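Local coordinates for putative pachytene checkpoint protein 2 (Caenorhabditis elegans, PDB 4XGU) that is an AAA+ ATPase that probably remodels partner proteins by hydrolysing ATP and probably plays a key role in meiotic chromosome recombination, at residues B[11-16]-B[69-74]; B[228-233]-B[281-286]; B[392-397]-B[413-418]. All coordinates share one frame; numbering follows the deposited sequence.

Contact 1. Residues B[11-16]-B[69-74]; sequences IHAEIR and LVIGTC
I11 and I71 meet through their CG2 methyls, 3.8 Å apart, at one end of an apolar row made by A13, I15, L69 and I71 on one face of two antiparallel strands. With its CG2 opposite the backbone N, I11 turns this methyl to segment 69-74, where it also rests 3.8 Å from CB of T73 while its CG1 lies near the same CB. Because I11 supplies both branches here, an alanine in its place would probably leave a gap beside T73 CB and I71 CG2. Farther along, A13 CB faces I71 CG1, and I15 lies alongside L69, CG1 to CB 4.0 Å, both pointing the same way. Backbone bonds join the hydrogen-bonded pairs: H12 N to G72 O (3.0 Å) and G72 N to H12 O, then E14 N to V70 O and V70 N to E14 O, both 2.8 Å. Between them, the CA of A13 approaches V70 O at 3.2 Å, a CA-H...O contact. The other face carries H12, E14 and V70; the E14 carboxylate is hydrogen-bonded through OE2 to ND1 of H195. In the Pch2 N-terminal domain, strand 12-16 is the middle of a three-stranded mixed sheet, between 68-72 and the parallel strand 95-98. Helix 30-41 packs on the A13, I15 and L69 side, and helix 185-199 of the ATPase module touches H12 and E14 on the other.

Contact 2. Residues B[228-233]-B[281-286]; sequences LVQKMF and LTQIDR
F233 lays one face of its ring against the CB of Q283 where helices 228-241 and 275-288 run side by side in the alpha/beta ATPase core of the AAA+ fold. The two short segments are nearly parallel, 14° apart, with their axes 10.0 Å from each other, and their closest alpha carbons belong to F233 and Q283. Q283 CB stands 3.8 Å from the centroid of the F233 ring, a CH-pi contact displaced from the ring centre toward the rim. F233 keeps its CG opposite the carbonyl carbon (chi1 -83°), which swings the ring toward the neighbouring helix. F233 CE2 also reaches I284 CG1, at 4.3 Å. Q283 holds its own CG opposite the carbonyl carbon and bends at chi2 (-46°), folding the amide back past F233, so that OE1 of Q283 lies 3.6 Å from F233 CB. The F233 and Q283 side chains run alongside in opposing senses, the amide nearly at right angles to the ring. Q230 crosses Q283 obliquely, its OE1 4.0 Å from NE2 of Q283, close but not hydrogen-bonded. L280, I287 and I212 of strand 206-212 add apolar contacts to the F233 ring. Within helix 275-288, the R286 guanidinium turns its edge to the Q283 amide, with CD of Q283 near the guanidinium plane, though the bonding geometry at Q283 OE1 is doubtful. Salt bridges from R286 NH1 to D237 and from R286 NH2 to D234 tie the guanidinium to helix 228-241. It comes round to the C-terminal end of 228-233, where R286 NH2 lies 3.8 Å from the carbonyl carbon C of F233.

Contact 3. Residues B[392-397]-B[413-418]; sequences TLVYSK and LEAVKE
L393 and V394 close on the single methyl of A415, the apolar part of this helix crossing. CD2 of L393 lies 3.9 Å from A415 CB, and CG2 of V394 touches the same carbon at 3.8 Å; the small alanine lets both branched side chains come up to its helix, whose segment axis passes 9.3 Å from the other at 117°. The charged part is a salt-bridge network. K397 reaches across, extended through chi2 and chi3 and bent at chi4 (-139°), and its NZ donates to E418 OE2 at 2.9 Å, approaching from above the carboxylate plane. A second, weak bond of 3.4 Å runs from K397 NZ to E414 OE2, so one ammonium links two acids a helical turn apart. The other oxygen of E418, OE1, lies beside the CD1 and CD2 methyls of L393. Within helix 384-397, S396 OG donates to L393 O at 2.7 Å. On the side of T392, L393 and S396, Y152 of a second subunit packs, and R158 of that subunit makes a cation-pi contact with Y395. The arrangement joins helices 384-397 and 405-420 of the helical C-terminal lid of a TRIP13-like AAA+ ATPase.

In the fold
The three contacts follow one another along the chain and fall in three different parts: contact 1 in the Pch2 N-terminal domain, contact 2 in the AAA ATPase core and contact 3 in the C-terminal lid. None touches another. Centres of contacts 1 and 2 are 35 Å apart, those of contacts 1 and 3 37 Å, and those of contacts 2 and 3 45 Å. Contacts 1 and 3 lie on opposite sides of the chain's centre. ADP sits in a pocket of 17 residues spread between 138 and 388, at the probable P-loop, and all three contacts lie away from it. Contact 3 alone of the three is reached by another subunit.

Contact 1. Residues B[11-16]-B[69-74]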
loop_
_atom_site.group_PDB
_atom_site.type_symbol
_atom_site.label_atom_id
_atom_site.label_comp_id
_atom_site.label_asym_id
_atom_site.label_seq_id
_atom_site.Cartn_x
_atom_site.Cartn_y
_atom_site.Cartn_z
ATOM N N ILE B 11 54.068 0.955 -19.127
ATOM C CA ILE B 11 54.190 0.619 -17.720
ATOM C C ILE B 11 54.423 1.904 -16.942
ATOM O O ILE B 11 55.146 2.789 -17.400
ATOM C CB ILE B 11 55.340 -0.370 -17.459
ATOM C CG1 ILE B 11 55.288 -1.528 -18.453
ATOM C CG2 ILE B 11 55.280 -0.890 -16.033
ATOM C CD1 ILE B 11 56.347 -2.578 -18.216
ATOM N N HIS B 12 53.809 2.010 -15.769
ATOM C CA HIS B 12 53.913 3.223 -14.972
ATOM C C HIS B 12 54.791 3.020 -13.744
ATOM O O HIS B 12 55.031 1.892 -13.311
ATOM C CB HIS B 12 52.523 3.697 -14.549
ATOM C CG HIS B 12 51.632 4.056 -15.696
ATOM N ND1 HIS B 12 51.415 5.362 -16.091
ATOM C CD2 HIS B 12 50.904 3.285 -16.536
ATOM C CE1 HIS B 12 50.592 5.375 -17.122
ATOM N NE2 HIS B 12 50.267 4.129 -17.415
ATOM N N ALA B 13 55.272 4.124 -13.187
ATOM C CA ALA B 13 56.031 4.069 -11.951
ATOM C C ALA B 13 55.641 5.218 -11.027
ATOM O O ALA B 13 55.659 6.385 -11.422
ATOM C CB ALA B 13 57.522 4.093 -12.238
ATOM N N GLU B 14 55.278 4.873 -9.797
ATOM C CA GLU B 14 54.930 5.859 -8.788
ATOM C C GLU B 14 56.042 5.911 -7.756
ATOM O O GLU B 14 56.444 4.882 -7.222
ATOM C CB GLU B 14 53.595 5.516 -8.125
ATOM C CG GLU B 14 52.463 5.272 -9.111
ATOM C CD GLU B 14 51.241 4.644 -8.462
ATOM O OE1 GLU B 14 51.201 4.571 -7.215
ATOM O OE2 GLU B 14 50.324 4.221 -9.201
ATOM N N ILE B 15 56.548 7.109 -7.486
ATOM C CA ILE B 15 57.650 7.268 -6.548
ATOM C C ILE B 15 57.312 8.285 -5.468
ATOM O O ILE B 15 57.041 9.448 -5.761
ATOM C CB ILE B 15 58.934 7.709 -7.270
ATOM C CG1 ILE B 15 59.339 6.673 -8.320
ATOM C CG2 ILE B 15 60.060 7.927 -6.272
ATOM C CD1 ILE B 15 60.553 7.076 -9.134
ATOM N N ARG B 16 57.324 7.841 -4.216
ATOM C CA ARG B 16 57.071 8.733 -3.091
ATOM C C ARG B 16 58.369 9.346 -2.575
ATOM O O ARG B 16 59.248 8.634 -2.086
ATOM C CB ARG B 16 56.365 7.988 -1.957
ATOM C CG ARG B 16 55.921 8.889 -0.816
ATOM C CD ARG B 16 55.982 8.174 0.520
ATOM N NE ARG B 16 55.283 6.894 0.500
ATOM C CZ ARG B 16 55.289 6.032 1.510
ATOM N NH1 ARG B 16 55.957 6.317 2.620
ATOM N NH2 ARG B 16 54.631 4.885 1.414
ATOM N N LEU B 69 58.791 3.161 -3.963
ATOM C CA LEU B 69 58.427 3.205 -5.370
ATOM C C LEU B 69 57.604 1.986 -5.757
ATOM O O LEU B 69 57.758 0.908 -5.183
ATOM C CB LEU B 69 59.675 3.316 -6.255
ATOM C CG LEU B 69 60.517 2.070 -6.540
ATOM C CD1 LEU B 69 60.071 1.356 -7.814
ATOM C CD2 LEU B 69 61.982 2.447 -6.632
ATOM N N VAL B 70 56.717 2.175 -6.728
ATOM C CA VAL B 70 55.910 1.092 -7.275
ATOM C C VAL B 70 56.032 1.086 -8.792
ATOM O O VAL B 70 55.960 2.135 -9.426
ATOM C CB VAL B 70 54.422 1.225 -6.896
ATOM C CG1 VAL B 70 53.663 -0.037 -7.284
ATOM C CG2 VAL B 70 54.266 1.513 -5.411
ATOM N N ILE B 71 56.234 -0.094 -9.367
ATOM C CA ILE B 71 56.203 -0.255 -10.815
ATOM C C ILE B 71 55.088 -1.218 -11.196
ATOM O O ILE B 71 55.080 -2.373 -10.771
ATOM C CB ILE B 71 57.537 -0.773 -11.359
ATOM C CG1 ILE B 71 58.651 0.227 -11.059
ATOM C CG2 ILE B 71 57.439 -1.027 -12.858
ATOM C CD1 ILE B 71 59.990 -0.177 -11.618
ATOM N N GLY B 72 54.142 -0.741 -11.996
ATOM C CA GLY B 72 52.977 -1.541 -12.313
ATOM C C GLY B 72 52.455 -1.374 -13.723
ATOM O O GLY B 72 52.582 -0.310 -14.329
ATOM N N THR B 73 51.865 -2.444 -14.242
ATOM C CA THR B 73 51.211 -2.412 -15.540
ATOM C C THR B 73 49.974 -3.292 -15.515
ATOM O O THR B 73 49.857 -4.191 -14.681
ATOM C CB THR B 73 52.135 -2.890 -16.660
ATOM O OG1 THR B 73 51.429 -2.851 -17.906
ATOM C CG2 THR B 73 52.584 -4.316 -16.387
ATOM N N CYS B 74 49.051 -3.034 -16.434
ATOM C CA CYS B 74 47.830 -3.822 -16.525
ATOM C C CYS B 74 47.997 -4.957 -17.529
ATOM O O CYS B 74 47.133 -5.821 -17.652
ATOM C CB CYS B 74 46.649 -2.928 -16.906
ATOM S SG CYS B 74 46.306 -1.615 -15.698
#

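Contact 2. Residues B[228-233]-B[281-286]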
loop_
_atom_site.group_PDB
_atom_site.type_symbol
_atom_site.label_atom_id
_atom_site.label_comp_id
_atom_site.label_asym_id
_atom_site.label_seq_id
_atom_site.Cartn_x
_atom_site.Cartn_y
_atom_site.Cartn_z
ATOM N N LEU B 228 19.504 18.384 3.357
ATOM C CA LEU B 228 20.945 18.608 3.334
ATOM C C LEU B 228 21.721 17.645 2.438
ATOM O O LEU B 228 22.934 17.786 2.292
ATOM C CB LEU B 228 21.498 18.543 4.757
ATOM C CG LEU B 228 21.008 17.375 5.610
ATOM C CD1 LEU B 228 22.158 16.446 5.956
ATOM C CD2 LEU B 228 20.326 17.897 6.865
ATOM N N VAL B 229 21.039 16.671 1.846
ATOM C CA VAL B 229 21.668 15.870 0.804
ATOM C C VAL B 229 22.019 16.814 -0.338
ATOM O O VAL B 229 23.098 16.731 -0.923
ATOM C CB VAL B 229 20.761 14.733 0.300
ATOM C CG1 VAL B 229 21.438 13.975 -0.834
ATOM C CG2 VAL B 229 20.407 13.790 1.439
ATOM N N GLN B 230 21.098 17.727 -0.632
ATOM C CA GLN B 230 21.337 18.792 -1.599
ATOM C C GLN B 230 22.474 19.698 -1.143
ATOM O O GLN B 230 23.369 20.032 -1.920
ATOM C CB GLN B 230 20.065 19.615 -1.813
ATOM C CG GLN B 230 20.314 20.977 -2.434
ATOM C CD GLN B 230 19.541 21.179 -3.716
ATOM O OE1 GLN B 230 18.499 20.562 -3.929
ATOM N NE2 GLN B 230 20.052 22.043 -4.586
ATOM N N LYS B 231 22.427 20.094 0.126
ATOM C CA LYS B 231 23.444 20.959 0.714
ATOM C C LYS B 231 24.824 20.309 0.671
ATOM O O LYS B 231 25.830 20.974 0.417
ATOM C CB LYS B 231 23.070 21.308 2.156
ATOM C CG LYS B 231 24.119 22.112 2.902
ATOM C CD LYS B 231 23.709 22.338 4.347
ATOM C CE LYS B 231 24.795 23.072 5.120
ATOM N NZ LYS B 231 24.425 23.286 6.548
ATOM N N MET B 232 24.864 19.004 0.917
ATOM C CA MET B 232 26.118 18.265 0.913
ATOM C C MET B 232 26.708 18.200 -0.489
ATOM O O MET B 232 27.902 18.424 -0.682
ATOM C CB MET B 232 25.909 16.853 1.461
ATOM C CG MET B 232 27.175 16.022 1.535
ATOM S SD MET B 232 26.856 14.378 2.198
ATOM C CE MET B 232 25.597 13.804 1.063
ATOM N N PHE B 233 25.859 17.895 -1.465
ATOM C CA PHE B 233 26.296 17.776 -2.848
ATOM C C PHE B 233 26.627 19.142 -3.448
ATOM O O PHE B 233 27.438 19.242 -4.369
ATOM C CB PHE B 233 25.227 17.061 -3.678
ATOM C CG PHE B 233 25.297 15.560 -3.591
ATOM C CD1 PHE B 233 24.912 14.894 -2.439
ATOM C CD2 PHE B 233 25.749 14.812 -4.663
ATOM C CE1 PHE B 233 24.979 13.513 -2.362
ATOM C CE2 PHE B 233 25.819 13.433 -4.590
ATOM C CZ PHE B 233 25.434 12.783 -3.438
ATOM N N LEU B 281 19.754 10.883 -6.395
ATOM C CA LEU B 281 19.991 10.522 -7.792
ATOM C C LEU B 281 20.087 11.752 -8.691
ATOM O O LEU B 281 20.883 11.782 -9.630
ATOM C CB LEU B 281 18.886 9.593 -8.299
ATOM C CG LEU B 281 19.245 8.105 -8.384
ATOM C CD1 LEU B 281 19.587 7.540 -7.014
ATOM C CD2 LEU B 281 18.115 7.317 -9.025
ATOM N N THR B 282 19.271 12.761 -8.400
ATOM C CA THR B 282 19.344 14.032 -9.109
ATOM C C THR B 282 20.679 14.716 -8.828
ATOM O O THR B 282 21.329 15.230 -9.741
ATOM C CB THR B 282 18.187 14.969 -8.714
ATOM O OG1 THR B 282 16.941 14.375 -9.098
ATOM C CG2 THR B 282 18.332 16.319 -9.396
ATOM N N GLN B 283 21.092 14.707 -7.564
ATOM C CA GLN B 283 22.370 15.292 -7.175
ATOM C C GLN B 283 23.535 14.483 -7.731
ATOM O O GLN B 283 24.592 15.038 -8.036
ATOM C CB GLN B 283 22.480 15.395 -5.653
ATOM C CG GLN B 283 21.607 16.476 -5.055
ATOM C CD GLN B 283 21.703 17.773 -5.824
ATOM O OE1 GLN B 283 22.764 18.396 -5.882
ATOM N NE2 GLN B 283 20.597 18.182 -6.431
ATOM N N ILE B 284 23.337 13.175 -7.862
ATOM C CA ILE B 284 24.326 12.317 -8.504
ATOM C C ILE B 284 24.487 12.725 -9.963
ATOM O O ILE B 284 25.605 12.842 -10.463
ATOM C CB ILE B 284 23.937 10.825 -8.425
ATOM C CG1 ILE B 284 24.162 10.285 -7.014
ATOM C CG2 ILE B 284 24.752 10.008 -9.407
ATOM C CD1 ILE B 284 23.806 8.823 -6.861
ATOM N N ASP B 285 23.364 12.962 -10.631
ATOM C CA ASP B 285 23.367 13.342 -12.039
ATOM C C ASP B 285 24.077 14.667 -12.298
ATOM O O ASP B 285 24.770 14.819 -13.305
ATOM C CB ASP B 285 21.936 13.419 -12.569
ATOM C CG ASP B 285 21.420 12.077 -13.044
ATOM O OD1 ASP B 285 21.764 11.051 -12.418
ATOM O OD2 ASP B 285 20.680 12.048 -14.051
ATOM N N ARG B 286 23.898 15.625 -11.394
ATOM C CA ARG B 286 24.537 16.928 -11.537
ATOM C C ARG B 286 26.049 16.804 -11.474
ATOM O O ARG B 286 26.776 17.428 -12.245
ATOM C CB ARG B 286 24.057 17.891 -10.450
ATOM C CG ARG B 286 24.899 19.156 -10.348
ATOM C CD ARG B 286 24.150 20.274 -9.646
ATOM N NE ARG B 286 23.927 19.985 -8.235
ATOM C CZ ARG B 286 24.356 20.753 -7.239
ATOM N NH1 ARG B 286 25.031 21.865 -7.501
ATOM N NH2 ARG B 286 24.106 20.414 -5.981
#

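Contact 3. Residues B[392-397]-B[413-418]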
loop_
_atom_site.group_PDB
_atom_site.type_symbol
_atom_site.label_atom_id
_atom_site.label_comp_id
_atom_site.label_asym_id
_atom_site.label_seq_id
_atom_site.Cartn_x
_atom_site.Cartn_y
_atom_site.Cartn_z
ATOM N N THR B 392 44.776 -12.120 15.151
ATOM C CA THR B 392 44.727 -11.633 16.527
ATOM C C THR B 392 44.040 -12.633 17.459
ATOM O O THR B 392 44.276 -12.627 18.665
ATOM C CB THR B 392 44.012 -10.269 16.628
ATOM O OG1 THR B 392 44.027 -9.823 17.990
ATOM C CG2 THR B 392 42.577 -10.372 16.159
ATOM N N LEU B 393 43.194 -13.492 16.897
ATOM C CA LEU B 393 42.589 -14.570 17.670
ATOM C C LEU B 393 43.617 -15.668 17.914
ATOM O O LEU B 393 43.649 -16.278 18.982
ATOM C CB LEU B 393 41.363 -15.138 16.950
ATOM C CG LEU B 393 40.639 -16.299 17.640
ATOM C CD1 LEU B 393 40.172 -15.906 19.036
ATOM C CD2 LEU B 393 39.465 -16.776 16.798
ATOM N N VAL B 394 44.459 -15.909 16.916
ATOM C CA VAL B 394 45.522 -16.901 17.025
ATOM C C VAL B 394 46.548 -16.483 18.074
ATOM O O VAL B 394 47.054 -17.311 18.833
ATOM C CB VAL B 394 46.226 -17.117 15.669
ATOM C CG1 VAL B 394 47.387 -18.088 15.814
ATOM C CG2 VAL B 394 45.233 -17.621 14.632
ATOM N N TYR B 395 46.837 -15.187 18.119
ATOM C CA TYR B 395 47.819 -14.642 19.049
ATOM C C TYR B 395 47.396 -14.830 20.503
ATOM O O TYR B 395 48.228 -15.096 21.372
ATOM C CB TYR B 395 48.043 -13.157 18.765
ATOM C CG TYR B 395 49.363 -12.626 19.268
ATOM C CD1 TYR B 395 50.369 -13.489 19.678
ATOM C CD2 TYR B 395 49.603 -11.259 19.335
ATOM C CE1 TYR B 395 51.578 -13.008 20.137
ATOM C CE2 TYR B 395 50.809 -10.767 19.793
ATOM C CZ TYR B 395 51.792 -11.647 20.193
ATOM O OH TYR B 395 52.998 -11.163 20.652
ATOM N N SER B 396 46.101 -14.686 20.763
ATOM C CA SER B 396 45.576 -14.797 22.120
ATOM C C SER B 396 45.611 -16.237 22.628
ATOM O O SER B 396 45.807 -16.478 23.820
ATOM C CB SER B 396 44.147 -14.256 22.184
ATOM O OG SER B 396 43.272 -15.044 21.397
ATOM N N LYS B 397 45.419 -17.187 21.720
ATOM C CA LYS B 397 45.431 -18.603 22.074
ATOM C C LYS B 397 46.820 -19.088 22.482
ATOM O O LYS B 397 46.955 -19.921 23.381
ATOM C CB LYS B 397 44.914 -19.453 20.911
ATOM C CG LYS B 397 43.436 -19.294 20.623
ATOM C CD LYS B 397 42.926 -20.447 19.775
ATOM C CE LYS B 397 41.409 -20.449 19.698
ATOM N NZ LYS B 397 40.860 -21.830 19.797
ATOM N N LEU B 413 44.487 -23.234 12.362
ATOM C CA LEU B 413 43.419 -24.181 12.061
ATOM C C LEU B 413 42.343 -24.164 13.147
ATOM O O LEU B 413 41.148 -24.219 12.848
ATOM C CB LEU B 413 43.986 -25.592 11.903
ATOM C CG LEU B 413 42.990 -26.661 11.448
ATOM C CD1 LEU B 413 42.546 -26.400 10.015
ATOM C CD2 LEU B 413 43.594 -28.049 11.588
ATOM N N GLU B 414 42.766 -24.081 14.404
ATOM C CA GLU B 414 41.824 -24.049 15.516
ATOM C C GLU B 414 40.968 -22.789 15.489
ATOM O O GLU B 414 39.765 -22.841 15.745
ATOM C CB GLU B 414 42.559 -24.149 16.852
ATOM C CG GLU B 414 42.708 -25.568 17.368
ATOM C CD GLU B 414 42.560 -25.651 18.873
ATOM O OE1 GLU B 414 42.235 -26.747 19.381
ATOM O OE2 GLU B 414 42.762 -24.620 19.551
ATOM N N ALA B 415 41.595 -21.659 15.181
ATOM C CA ALA B 415 40.882 -20.389 15.114
ATOM C C ALA B 415 39.845 -20.405 13.997
ATOM O O ALA B 415 38.729 -19.914 14.171
ATOM C CB ALA B 415 41.860 -19.242 14.917
ATOM N N VAL B 416 40.220 -20.974 12.853
ATOM C CA VAL B 416 39.311 -21.106 11.718
ATOM C C VAL B 416 38.057 -21.877 12.111
ATOM O O VAL B 416 36.937 -21.430 11.860
ATOM C CB VAL B 416 39.986 -21.819 10.528
ATOM C CG1 VAL B 416 38.950 -22.215 9.487
ATOM C CG2 VAL B 416 41.060 -20.936 9.909
ATOM N N LYS B 417 38.256 -23.033 12.737
ATOM C CA LYS B 417 37.150 -23.867 13.192
ATOM C C LYS B 417 36.288 -23.141 14.217
ATOM O O LYS B 417 35.062 -23.256 14.203
ATOM C CB LYS B 417 37.679 -25.173 13.784
ATOM C CG LYS B 417 37.392 -26.395 12.933
ATOM C CD LYS B 417 38.533 -27.393 13.000
ATOM C CE LYS B 417 38.184 -28.668 12.255
ATOM N NZ LYS B 417 39.345 -29.595 12.177
ATOM N N GLU B 418 36.936 -22.391 15.101
ATOM C CA GLU B 418 36.226 -21.656 16.136
ATOM C C GLU B 418 35.415 -20.524 15.519
ATOM O O GLU B 418 34.308 -20.221 15.963
ATOM C CB GLU B 418 37.206 -21.104 17.173
ATOM C CG GLU B 418 36.577 -20.812 18.525
ATOM C CD GLU B 418 37.519 -20.078 19.458
ATOM O OE1 GLU B 418 37.545 -18.830 19.410
ATOM O OE2 GLU B 418 38.232 -20.746 20.238
#